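Local structure of iron transport multicopper oxidase FET3 (Saccharomyces cerevisiae, 1ZPU) at residues 17-22 with 142-147; 12-17 with 24-29. The protein oxidises Fe(2+) to Fe(3+) with four copper ions and O2, supplying ferric iron to the permease FTR1 for high-affinity uptake, and also oxidises cuprous ions. All coordinates share one frame; numbering follows the deposited sequence.

In the fold
Contact 2 lies within the hairpin of strands 2-14 and 22-27 in the first plastocyanin-like domain, whereas contact 1 carries the loop of that hairpin onto residues 142-147 of the second. Their centres are 10 Å apart and they share Asp17. A probable backbone hydrogen bond, Arg22 O to Arg14 N at 2.9 Å, ties them together, and Val16 CG2 of contact 2 packs 3.5 Å from Trp142 CZ2 of contact 1. Both lie beside an N-linked glycan. The copper sites are not touched: the side chain of Tyr143 comes to about 9 Å from that of His468, a type 1 copper ligand, and about 12 Å from a copper ion.

Contact 1. Residues 17-22 with 142-147; sequences DGLKSR and WYHDLV. With NAG (2-acetamido-2-deoxy-beta-D-glucopyranose), chain H; MAN (alpha-D-mannopyranose), chain B; NAG (2-acetamido-2-deoxy-beta-D-glucopyranose), chain C.
Arg22 reaches from the start of strand 22-27 across to the indole of Trp142 and the backbone beyond it. From CB the chain extends with CG anti to the backbone N (chi1 176°), which carries it toward residues 142-147; CG passes 3.6 Å from His144 O. CD and NE pass outside the rim of the indole, CD lying 3.5 Å from Trp142 CZ2. The guanidinium, its plane turned 32° from the indole, brings NH1 over the ring face near CZ2, toward the rim, and Leu146 covers the opposite guanidinium face. NH1 donates to Tyr143 O at 2.7 Å, the oxygen near the guanidinium plane but the donor well above the carbonyl plane. NH2 forms a salt bridge to Asp114, whose carboxylate also accepts from Val147 N. With an alanine here, Asp114 would probably lose its charged mate and Tyr143 O its donor, while a gap would open between Trp142 and Leu146.

The His144 ring is fixed differently. Its NE2 donates to Asp17 OD2, modelled at 2.4 Å, a length that should not be taken literally at this resolution; the carboxylate meets the ring edge with the two planes 85° apart, and Asn169 adds a weak bond to the same oxygen. Over one ring face lies Lys20 CB, 3.7 Å from the centroid, a CH-pi contact. On the glycan side, O6 of the N-acetylglucosamine of chain C donates to Gly18 O at 2.7 Å, and Leu19 abuts the mannose.

The contact joins two plastocyanin-like domains: the loop between strands 2-14 and 22-27 rests on the end of strand 133-142, with Asp17 and Trp142 also touching strand 169-172, and Leu146 at the N-cap position, right before helix 147-154.

Contact 2. Residues 12-17 with 24-29; sequences DYRNVD and VITCNG. With NAG (2-acetamido-2-deoxy-beta-D-glucopyranose), chain H.
The beta hairpin of strands 2-14 and 22-27 is bonded here through Asp12 and Val24, an antiparallel hydrogen-bonded pair. Asp12 N donates to Val24 O at 3.1 Å, and Val24 N returns a bond to Asp12 O at 2.7 Å, nearly straight at 170°. The axes of the short segments 12-14 and 24-27 make an angle of 112°, which marks a strong local twist, the pairing continuing through Arg14 with Arg22 and Gly10 with Thr26. In the four-stranded sheet of the first plastocyanin-like domain, strand 22-27 is outermost and strand 2-14 lies next to it.

The side chains of Asp12 and Val24 lie on the same face of the sheet. Asp12 CB touches the methyl CG2 of Thr26 at 3.6 Å, the two side chains crossing at about a right angle. In Val24, CG1 is anti to the carbonyl carbon (chi1 -61°) and CG2 lies between the backbone N and the carbonyl carbon, which turns the methyls to different neighbours: CG2 meets Arg14 CG at 3.6 Å, while CG1 packs on Val16 CG2 at 4.0 Å. Arg14 then bends back: NE bonds Tyr13 O at 3.0 Å, in the guanidinium plane though above that of the carbonyl, and NH2 makes a weak bond to Gly29 O at 3.4 Å. Beyond the hairpin, Val16 and Val24 both pack on Trp142 of the second domain, and Phe31 touches Arg14 and Val24.

Contact 1. Residues 17-22 with 142-147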
ATOM      1  N   ASP A  17      18.304  -9.220  -8.784  1.00 70.01           N
ATOM      2  CA  ASP A  17      17.800  -9.903  -9.958  1.00 69.94           C
ATOM      3  C   ASP A  17      18.502 -11.212 -10.258  1.00 69.82           C
ATOM      4  O   ASP A  17      17.862 -12.232 -10.561  1.00 69.82           O
ATOM      5  CB  ASP A  17      18.058  -8.973 -11.155  1.00 70.09           C
ATOM      6  CG  ASP A  17      16.876  -8.848 -11.982  1.00 71.19           C
ATOM      7  OD1 ASP A  17      15.889  -9.464 -11.530  1.00 74.86           O
ATOM      8  OD2 ASP A  17      16.890  -8.172 -13.032  1.00 71.12           O
ATOM      9  N   GLY A  18      19.828 -11.156 -10.189  1.00 69.32           N
ATOM     10  CA  GLY A  18      20.655 -12.147 -10.805  1.00 69.23           C
ATOM     11  C   GLY A  18      21.294 -11.595 -12.066  1.00 69.33           C
ATOM     12  O   GLY A  18      22.223 -12.194 -12.605  1.00 69.39           O
ATOM     13  N   LEU A  19      20.817 -10.447 -12.546  1.00 69.50           N
ATOM     14  CA  LEU A  19      21.332  -9.917 -13.817  1.00 69.58           C
ATOM     15  C   LEU A  19      21.772  -8.443 -13.912  1.00 69.64           C
ATOM     16  O   LEU A  19      22.024  -7.946 -15.015  1.00 69.78           O
ATOM     17  CB  LEU A  19      20.412 -10.271 -14.992  1.00 69.35           C
ATOM     18  CG  LEU A  19      18.919 -10.541 -14.951  1.00 69.94           C
ATOM     19  CD1 LEU A  19      18.544 -10.758 -16.374  1.00 70.25           C
ATOM     20  CD2 LEU A  19      18.556 -11.801 -14.166  1.00 70.77           C
ATOM     21  N   LYS A  20      21.898  -7.760 -12.778  1.00 69.64           N
ATOM     22  CA  LYS A  20      22.357  -6.376 -12.780  1.00 69.60           C
ATOM     23  C   LYS A  20      22.822  -5.964 -11.399  1.00 69.41           C
ATOM     24  O   LYS A  20      22.017  -5.874 -10.474  1.00 69.41           O
ATOM     25  CB  LYS A  20      21.227  -5.449 -13.231  1.00 69.77           C
ATOM     26  CG  LYS A  20      21.640  -4.385 -14.234  1.00 71.10           C
ATOM     27  CD  LYS A  20      22.655  -3.394 -13.662  1.00 72.33           C
ATOM     28  CE  LYS A  20      23.107  -2.364 -14.711  1.00 72.38           C
ATOM     29  NZ  LYS A  20      21.963  -1.501 -15.151  1.00 73.90           N
ATOM     30  N   SER A  21      24.119  -5.721 -11.246  1.00 69.34           N
ATOM     31  CA  SER A  21      24.587  -5.101 -10.015  1.00 69.38           C
ATOM     32  C   SER A  21      24.207  -3.629 -10.079  1.00 69.24           C
ATOM     33  O   SER A  21      24.451  -2.945 -11.060  1.00 69.35           O
ATOM     34  CB  SER A  21      26.077  -5.306  -9.751  1.00 69.39           C
ATOM     35  OG  SER A  21      26.285  -5.509  -8.353  1.00 69.82           O
ATOM     36  N   ARG A  22      23.590  -3.161  -9.011  1.00 69.07           N
ATOM     37  CA  ARG A  22      22.773  -1.987  -9.070  1.00 68.89           C
ATOM     38  C   ARG A  22      22.646  -1.465  -7.638  1.00 68.94           C
ATOM     39  O   ARG A  22      22.548  -2.265  -6.699  1.00 69.38           O
ATOM     40  CB  ARG A  22      21.436  -2.461  -9.621  1.00 68.69           C
ATOM     41  CG  ARG A  22      20.371  -1.453  -9.699  1.00 68.79           C
ATOM     42  CD  ARG A  22      19.119  -2.013  -9.116  1.00 68.02           C
ATOM     43  NE  ARG A  22      18.639  -1.091  -8.094  1.00 67.89           N
ATOM     44  CZ  ARG A  22      17.440  -0.537  -8.088  1.00 68.35           C
ATOM     45  NH1 ARG A  22      16.549  -0.846  -9.027  1.00 70.24           N
ATOM     46  NH2 ARG A  22      17.112   0.298  -7.122  1.00 68.25           N
ATOM     47  N   TRP A 142      11.071  -6.017 -10.113  1.00 68.82           N
ATOM     48  CA  TRP A 142      12.380  -5.401  -9.960  1.00 68.74           C
ATOM     49  C   TRP A 142      12.796  -4.582 -11.209  1.00 68.99           C
ATOM     50  O   TRP A 142      12.635  -5.037 -12.355  1.00 69.22           O
ATOM     51  CB  TRP A 142      13.406  -6.483  -9.620  1.00 68.47           C
ATOM     52  CG  TRP A 142      14.721  -5.940  -9.242  1.00 68.07           C
ATOM     53  CD1 TRP A 142      15.892  -6.076  -9.920  1.00 67.90           C
ATOM     54  CD2 TRP A 142      15.011  -5.159  -8.094  1.00 68.47           C
ATOM     55  NE1 TRP A 142      16.908  -5.426  -9.265  1.00 67.63           N
ATOM     56  CE2 TRP A 142      16.391  -4.844  -8.140  1.00 67.40           C
ATOM     57  CE3 TRP A 142      14.241  -4.674  -7.033  1.00 68.73           C
ATOM     58  CZ2 TRP A 142      17.013  -4.083  -7.167  1.00 66.23           C
ATOM     59  CZ3 TRP A 142      14.876  -3.906  -6.057  1.00 68.28           C
ATOM     60  CH2 TRP A 142      16.245  -3.624  -6.139  1.00 67.22           C
ATOM     61  N   TYR A 143      13.304  -3.375 -10.972  1.00 69.03           N
ATOM     62  CA  TYR A 143      13.809  -2.490 -12.030  1.00 68.89           C
ATOM     63  C   TYR A 143      15.313  -2.481 -12.001  1.00 68.90           C
ATOM     64  O   TYR A 143      15.917  -2.696 -10.956  1.00 69.25           O
ATOM     65  CB  TYR A 143      13.295  -1.053 -11.849  1.00 68.65           C
ATOM     66  CG  TYR A 143      11.829  -0.862 -12.189  1.00 68.09           C
ATOM     67  CD1 TYR A 143      10.839  -1.176 -11.273  1.00 68.37           C
ATOM     68  CD2 TYR A 143      11.437  -0.373 -13.427  1.00 68.71           C
ATOM     69  CE1 TYR A 143       9.498  -1.012 -11.569  1.00 68.40           C
ATOM     70  CE2 TYR A 143      10.087  -0.201 -13.740  1.00 69.46           C
ATOM     71  CZ  TYR A 143       9.127  -0.527 -12.797  1.00 68.89           C
ATOM     72  OH  TYR A 143       7.790  -0.364 -13.069  1.00 69.17           O
ATOM     73  N   HIS A 144      15.918  -2.231 -13.156  1.00 69.00           N
ATOM     74  CA  HIS A 144      17.369  -2.137 -13.280  1.00 68.92           C
ATOM     75  C   HIS A 144      17.878  -0.723 -13.121  1.00 69.09           C
ATOM     76  O   HIS A 144      19.068  -0.503 -12.964  1.00 69.51           O
ATOM     77  CB  HIS A 144      17.782  -2.663 -14.637  1.00 68.90           C
ATOM     78  CG  HIS A 144      17.819  -4.151 -14.695  1.00 69.42           C
ATOM     79  ND1 HIS A 144      18.522  -4.842 -15.661  1.00 69.53           N
ATOM     80  CD2 HIS A 144      17.281  -5.080 -13.873  1.00 66.95           C
ATOM     81  CE1 HIS A 144      18.393  -6.138 -15.441  1.00 68.22           C
ATOM     82  NE2 HIS A 144      17.642  -6.306 -14.367  1.00 68.25           N
ATOM     83  N   ASP A 145      16.974   0.239 -13.198  1.00 69.27           N
ATOM     84  CA  ASP A 145      17.314   1.617 -12.963  1.00 69.51           C
ATOM     85  C   ASP A 145      16.616   2.087 -11.700  1.00 69.35           C
ATOM     86  O   ASP A 145      15.521   1.631 -11.384  1.00 69.46           O
ATOM     87  CB  ASP A 145      16.892   2.473 -14.156  1.00 70.01           C
ATOM     88  CG  ASP A 145      17.628   2.093 -15.446  1.00 72.01           C
ATOM     89  OD1 ASP A 145      18.688   2.712 -15.766  1.00 73.31           O
ATOM     90  OD2 ASP A 145      17.141   1.171 -16.141  1.00 74.15           O
ATOM     91  N   LEU A 146      17.256   3.001 -10.983  1.00 69.39           N
ATOM     92  CA  LEU A 146      16.681   3.611  -9.792  1.00 69.36           C
ATOM     93  C   LEU A 146      15.471   4.452 -10.151  1.00 69.24           C
ATOM     94  O   LEU A 146      15.363   4.975 -11.257  1.00 69.10           O
ATOM     95  CB  LEU A 146      17.704   4.503  -9.105  1.00 69.87           C
ATOM     96  CG  LEU A 146      18.994   3.890  -8.572  1.00 70.70           C
ATOM     97  CD1 LEU A 146      20.045   3.760  -9.683  1.00 72.22           C
ATOM     98  CD2 LEU A 146      19.492   4.815  -7.505  1.00 71.66           C
ATOM     99  N   VAL A 147      14.559   4.594  -9.198  1.00 69.19           N
ATOM    100  CA  VAL A 147      13.339   5.340  -9.434  1.00 69.07           C
ATOM    101  C   VAL A 147      13.628   6.799  -9.786  1.00 69.25           C
ATOM    102  O   VAL A 147      13.025   7.340 -10.702  1.00 69.26           O
ATOM    103  CB  VAL A 147      12.396   5.179  -8.272  1.00 68.61           C
ATOM    104  CG1 VAL A 147      11.120   5.917  -8.520  1.00 69.32           C
ATOM    105  CG2 VAL A 147      12.094   3.738  -8.135  1.00 69.03           C
TER
HETATM  106  C1  NAG H   1      17.449 -17.653 -11.974  1.00 72.37           C
HETATM  107  C2  NAG H   1      18.691 -16.782 -11.758  1.00 70.93           C
HETATM  108  C3  NAG H   1      18.948 -15.808 -12.906  1.00 72.98           C
HETATM  109  C4  NAG H   1      18.882 -16.472 -14.274  1.00 75.62           C
HETATM  110  C5  NAG H   1      17.580 -17.275 -14.305  1.00 76.55           C
HETATM  111  C6  NAG H   1      17.421 -18.099 -15.567  1.00 77.64           C
HETATM  112  C7  NAG H   1      19.188 -15.738  -9.539  1.00 68.36           C
HETATM  113  C8  NAG H   1      20.072 -16.830  -9.004  1.00 67.01           C
HETATM  114  N2  NAG H   1      18.442 -15.952 -10.620  1.00 69.98           N
HETATM  115  O3  NAG H   1      20.202 -15.180 -12.780  1.00 72.07           O
HETATM  116  O4  NAG H   1      18.902 -15.457 -15.263  1.00 78.93           O
HETATM  117  O5  NAG H   1      17.623 -18.212 -13.249  1.00 76.03           O
HETATM  118  O6  NAG H   1      18.397 -19.115 -15.482  1.00 80.08           O
HETATM  119  O7  NAG H   1      19.103 -14.659  -8.961  1.00 67.02           O
HETATM  120  C1  MAN B   5      16.661 -11.427 -19.215  1.00 72.21           C
HETATM  121  C2  MAN B   5      15.384 -11.884 -18.522  1.00 70.68           C
HETATM  122  C3  MAN B   5      14.290 -10.831 -18.621  1.00 71.97           C
HETATM  123  C4  MAN B   5      14.833  -9.473 -18.201  1.00 72.60           C
HETATM  124  C5  MAN B   5      16.054  -9.113 -19.019  1.00 72.41           C
HETATM  125  C6  MAN B   5      16.620  -7.794 -18.529  1.00 72.66           C
HETATM  126  O2  MAN B   5      15.655 -12.088 -17.162  1.00 67.50           O
HETATM  127  O3  MAN B   5      13.213 -11.168 -17.775  1.00 72.45           O
HETATM  128  O4  MAN B   5      13.851  -8.489 -18.376  1.00 73.79           O
HETATM  129  O5  MAN B   5      17.027 -10.115 -18.827  1.00 72.85           O
HETATM  130  O6  MAN B   5      17.833  -7.576 -19.213  1.00 75.35           O
HETATM  131  C1  NAG C   2      20.036 -15.533 -16.151  1.00 80.85           C
HETATM  132  C2  NAG C   2      19.626 -15.067 -17.555  1.00 82.02           C
HETATM  133  C3  NAG C   2      20.814 -14.828 -18.480  1.00 81.98           C
HETATM  134  C4  NAG C   2      21.930 -14.033 -17.817  1.00 82.04           C
HETATM  135  C5  NAG C   2      22.239 -14.726 -16.487  1.00 81.30           C
HETATM  136  C6  NAG C   2      23.360 -14.046 -15.714  1.00 80.65           C
HETATM  137  C7  NAG C   2      17.472 -15.891 -18.369  1.00 85.84           C
HETATM  138  C8  NAG C   2      16.818 -16.913 -19.255  1.00 86.29           C
HETATM  139  N2  NAG C   2      18.783 -16.046 -18.209  1.00 83.86           N
HETATM  140  O3  NAG C   2      20.364 -14.166 -19.642  1.00 82.06           O
HETATM  141  O4  NAG C   2      23.047 -14.060 -18.681  1.00 84.16           O
HETATM  142  O5  NAG C   2      21.088 -14.737 -15.660  1.00 81.06           O
HETATM  143  O6  NAG C   2      22.869 -12.870 -15.116  1.00 79.74           O
HETATM  144  O7  NAG C   2      16.808 -14.998 -17.824  1.00 86.98           O

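Contact 2. Residues 12-17 with 24-29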
ATOM      1  N   ASP A  12      24.063   0.886  -1.490  1.00 69.44           N
ATOM      2  CA  ASP A  12      25.093  -0.094  -1.804  1.00 69.86           C
ATOM      3  C   ASP A  12      24.678  -0.897  -3.014  1.00 69.53           C
ATOM      4  O   ASP A  12      23.484  -1.027  -3.294  1.00 69.42           O
ATOM      5  CB  ASP A  12      25.326  -1.023  -0.621  1.00 70.64           C
ATOM      6  CG  ASP A  12      26.348  -0.464   0.351  1.00 73.34           C
ATOM      7  OD1 ASP A  12      27.561  -0.708   0.117  1.00 75.41           O
ATOM      8  OD2 ASP A  12      25.942   0.230   1.331  1.00 75.48           O
ATOM      9  N   TYR A  13      25.664  -1.434  -3.722  1.00 69.23           N
ATOM     10  CA  TYR A  13      25.408  -2.315  -4.854  1.00 69.21           C
ATOM     11  C   TYR A  13      24.951  -3.708  -4.416  1.00 69.13           C
ATOM     12  O   TYR A  13      25.559  -4.306  -3.537  1.00 69.23           O
ATOM     13  CB  TYR A  13      26.637  -2.398  -5.765  1.00 68.96           C
ATOM     14  CG  TYR A  13      26.764  -1.173  -6.634  1.00 69.80           C
ATOM     15  CD1 TYR A  13      27.509  -0.060  -6.216  1.00 69.58           C
ATOM     16  CD2 TYR A  13      26.105  -1.101  -7.858  1.00 69.86           C
ATOM     17  CE1 TYR A  13      27.597   1.085  -7.008  1.00 69.59           C
ATOM     18  CE2 TYR A  13      26.192   0.034  -8.657  1.00 70.00           C
ATOM     19  CZ  TYR A  13      26.937   1.126  -8.233  1.00 69.98           C
ATOM     20  OH  TYR A  13      27.010   2.254  -9.042  1.00 69.98           O
ATOM     21  N   ARG A  14      23.854  -4.185  -4.997  1.00 68.79           N
ATOM     22  CA  ARG A  14      23.482  -5.595  -4.919  1.00 68.85           C
ATOM     23  C   ARG A  14      23.035  -6.059  -6.298  1.00 68.90           C
ATOM     24  O   ARG A  14      22.620  -5.248  -7.140  1.00 68.77           O
ATOM     25  CB  ARG A  14      22.312  -5.844  -3.960  1.00 68.73           C
ATOM     26  CG  ARG A  14      22.570  -5.676  -2.481  1.00 68.56           C
ATOM     27  CD  ARG A  14      23.704  -6.511  -1.938  1.00 67.95           C
ATOM     28  NE  ARG A  14      24.442  -5.634  -1.041  1.00 71.08           N
ATOM     29  CZ  ARG A  14      24.415  -5.682   0.289  1.00 71.73           C
ATOM     30  NH1 ARG A  14      23.714  -6.630   0.918  1.00 73.29           N
ATOM     31  NH2 ARG A  14      25.123  -4.792   0.982  1.00 70.57           N
ATOM     32  N   ASN A  15      23.123  -7.363  -6.532  1.00 68.82           N
ATOM     33  CA  ASN A  15      22.538  -7.923  -7.722  1.00 68.98           C
ATOM     34  C   ASN A  15      21.347  -8.763  -7.302  1.00 69.19           C
ATOM     35  O   ASN A  15      21.465  -9.969  -7.137  1.00 69.66           O
ATOM     36  CB  ASN A  15      23.561  -8.729  -8.520  1.00 68.84           C
ATOM     37  CG  ASN A  15      23.030  -9.151  -9.876  1.00 69.29           C
ATOM     38  OD1 ASN A  15      21.817  -9.292 -10.050  1.00 71.51           O
ATOM     39  ND2 ASN A  15      23.922  -9.344 -10.847  1.00 67.72           N
ATOM     40  N   VAL A  16      20.211  -8.105  -7.108  1.00 69.10           N
ATOM     41  CA  VAL A  16      19.013  -8.734  -6.571  1.00 69.29           C
ATOM     42  C   VAL A  16      18.429  -9.725  -7.571  1.00 69.50           C
ATOM     43  O   VAL A  16      18.094 -10.862  -7.256  1.00 69.39           O
ATOM     44  CB  VAL A  16      17.960  -7.658  -6.298  1.00 69.32           C
ATOM     45  CG1 VAL A  16      16.661  -8.284  -5.793  1.00 68.21           C
ATOM     46  CG2 VAL A  16      18.523  -6.632  -5.332  1.00 69.38           C
ATOM     47  N   ASP A  17      18.304  -9.220  -8.784  1.00 70.01           N
ATOM     48  CA  ASP A  17      17.800  -9.903  -9.958  1.00 69.94           C
ATOM     49  C   ASP A  17      18.502 -11.212 -10.258  1.00 69.82           C
ATOM     50  O   ASP A  17      17.862 -12.232 -10.561  1.00 69.82           O
ATOM     51  CB  ASP A  17      18.058  -8.973 -11.155  1.00 70.09           C
ATOM     52  CG  ASP A  17      16.876  -8.848 -11.982  1.00 71.19           C
ATOM     53  OD1 ASP A  17      15.889  -9.464 -11.530  1.00 74.86           O
ATOM     54  OD2 ASP A  17      16.890  -8.172 -13.032  1.00 71.12           O
ATOM     55  N   VAL A  24      21.099  -0.342  -4.274  1.00 68.58           N
ATOM     56  CA  VAL A  24      19.846  -0.516  -3.562  1.00 68.57           C
ATOM     57  C   VAL A  24      19.923   0.219  -2.222  1.00 68.76           C
ATOM     58  O   VAL A  24      21.032   0.541  -1.759  1.00 68.73           O
ATOM     59  CB  VAL A  24      19.508  -2.028  -3.368  1.00 68.72           C
ATOM     60  CG1 VAL A  24      19.351  -2.723  -4.705  1.00 68.00           C
ATOM     61  CG2 VAL A  24      20.577  -2.731  -2.566  1.00 68.91           C
ATOM     62  N   ILE A  25      18.764   0.498  -1.611  1.00 68.71           N
ATOM     63  CA  ILE A  25      18.733   1.178  -0.303  1.00 68.73           C
ATOM     64  C   ILE A  25      18.962   0.204   0.862  1.00 68.95           C
ATOM     65  O   ILE A  25      18.155  -0.695   1.113  1.00 69.09           O
ATOM     66  CB  ILE A  25      17.446   1.994  -0.064  1.00 68.71           C
ATOM     67  CG1 ILE A  25      17.059   2.780  -1.317  1.00 69.07           C
ATOM     68  CG2 ILE A  25      17.662   2.978   1.087  1.00 68.73           C
ATOM     69  CD1 ILE A  25      15.895   3.740  -1.133  1.00 68.03           C
ATOM     70  N   THR A  26      20.063   0.403   1.574  1.00 68.82           N
ATOM     71  CA  THR A  26      20.438  -0.488   2.652  1.00 68.97           C
ATOM     72  C   THR A  26      19.964  -0.009   4.020  1.00 69.00           C
ATOM     73  O   THR A  26      19.682   1.164   4.202  1.00 69.31           O
ATOM     74  CB  THR A  26      21.954  -0.677   2.662  1.00 68.98           C
ATOM     75  OG1 THR A  26      22.590   0.601   2.628  1.00 68.21           O
ATOM     76  CG2 THR A  26      22.371  -1.470   1.436  1.00 69.46           C
ATOM     77  N   CYS A  27      19.881  -0.934   4.966  1.00 69.03           N
ATOM     78  CA  CYS A  27      19.631  -0.631   6.357  1.00 69.04           C
ATOM     79  C   CYS A  27      20.885  -0.974   7.156  1.00 69.00           C
ATOM     80  O   CYS A  27      21.249  -2.147   7.260  1.00 68.93           O
ATOM     81  CB  CYS A  27      18.451  -1.467   6.848  1.00 68.95           C
ATOM     82  SG  CYS A  27      18.164  -1.360   8.622  1.00 69.65           S
ATOM     83  N   ASN A  28      21.546   0.042   7.717  1.00 69.02           N
ATOM     84  CA  ASN A  28      22.842  -0.141   8.410  1.00 68.80           C
ATOM     85  C   ASN A  28      23.859  -0.917   7.574  1.00 68.87           C
ATOM     86  O   ASN A  28      24.583  -1.764   8.089  1.00 69.02           O
ATOM     87  CB  ASN A  28      22.657  -0.827   9.765  1.00 68.29           C
ATOM     88  CG  ASN A  28      21.747  -0.053  10.696  1.00 68.75           C
ATOM     89  OD1 ASN A  28      21.490   1.141  10.513  1.00 69.22           O
ATOM     90  ND2 ASN A  28      21.258  -0.734  11.718  1.00 69.21           N
ATOM     91  N   GLY A  29      23.901  -0.632   6.279  1.00 68.96           N
ATOM     92  CA  GLY A  29      24.767  -1.355   5.362  1.00 69.09           C
ATOM     93  C   GLY A  29      24.271  -2.716   4.901  1.00 69.36           C
ATOM     94  O   GLY A  29      24.947  -3.365   4.105  1.00 69.45           O
TER
HETATM   95  C1  NAG H   1      17.449 -17.653 -11.974  1.00 72.37           C
HETATM   96  C2  NAG H   1      18.691 -16.782 -11.758  1.00 70.93           C
HETATM   97  C3  NAG H   1      18.948 -15.808 -12.906  1.00 72.98           C
HETATM   98  C4  NAG H   1      18.882 -16.472 -14.274  1.00 75.62           C
HETATM   99  C5  NAG H   1      17.580 -17.275 -14.305  1.00 76.55           C
HETATM  100  C6  NAG H   1      17.421 -18.099 -15.567  1.00 77.64           C
HETATM  101  C7  NAG H   1      19.188 -15.738  -9.539  1.00 68.36           C
HETATM  102  C8  NAG H   1      20.072 -16.830  -9.004  1.00 67.01           C
HETATM  103  N2  NAG H   1      18.442 -15.952 -10.620  1.00 69.98           N
HETATM  104  O3  NAG H   1      20.202 -15.180 -12.780  1.00 72.07           O
HETATM  105  O4  NAG H   1      18.902 -15.457 -15.263  1.00 78.93           O
HETATM  106  O5  NAG H   1      17.623 -18.212 -13.249  1.00 76.03           O
HETATM  107  O6  NAG H   1      18.397 -19.115 -15.482  1.00 80.08           O
HETATM  108  O7  NAG H   1      19.103 -14.659  -8.961  1.00 67.02           O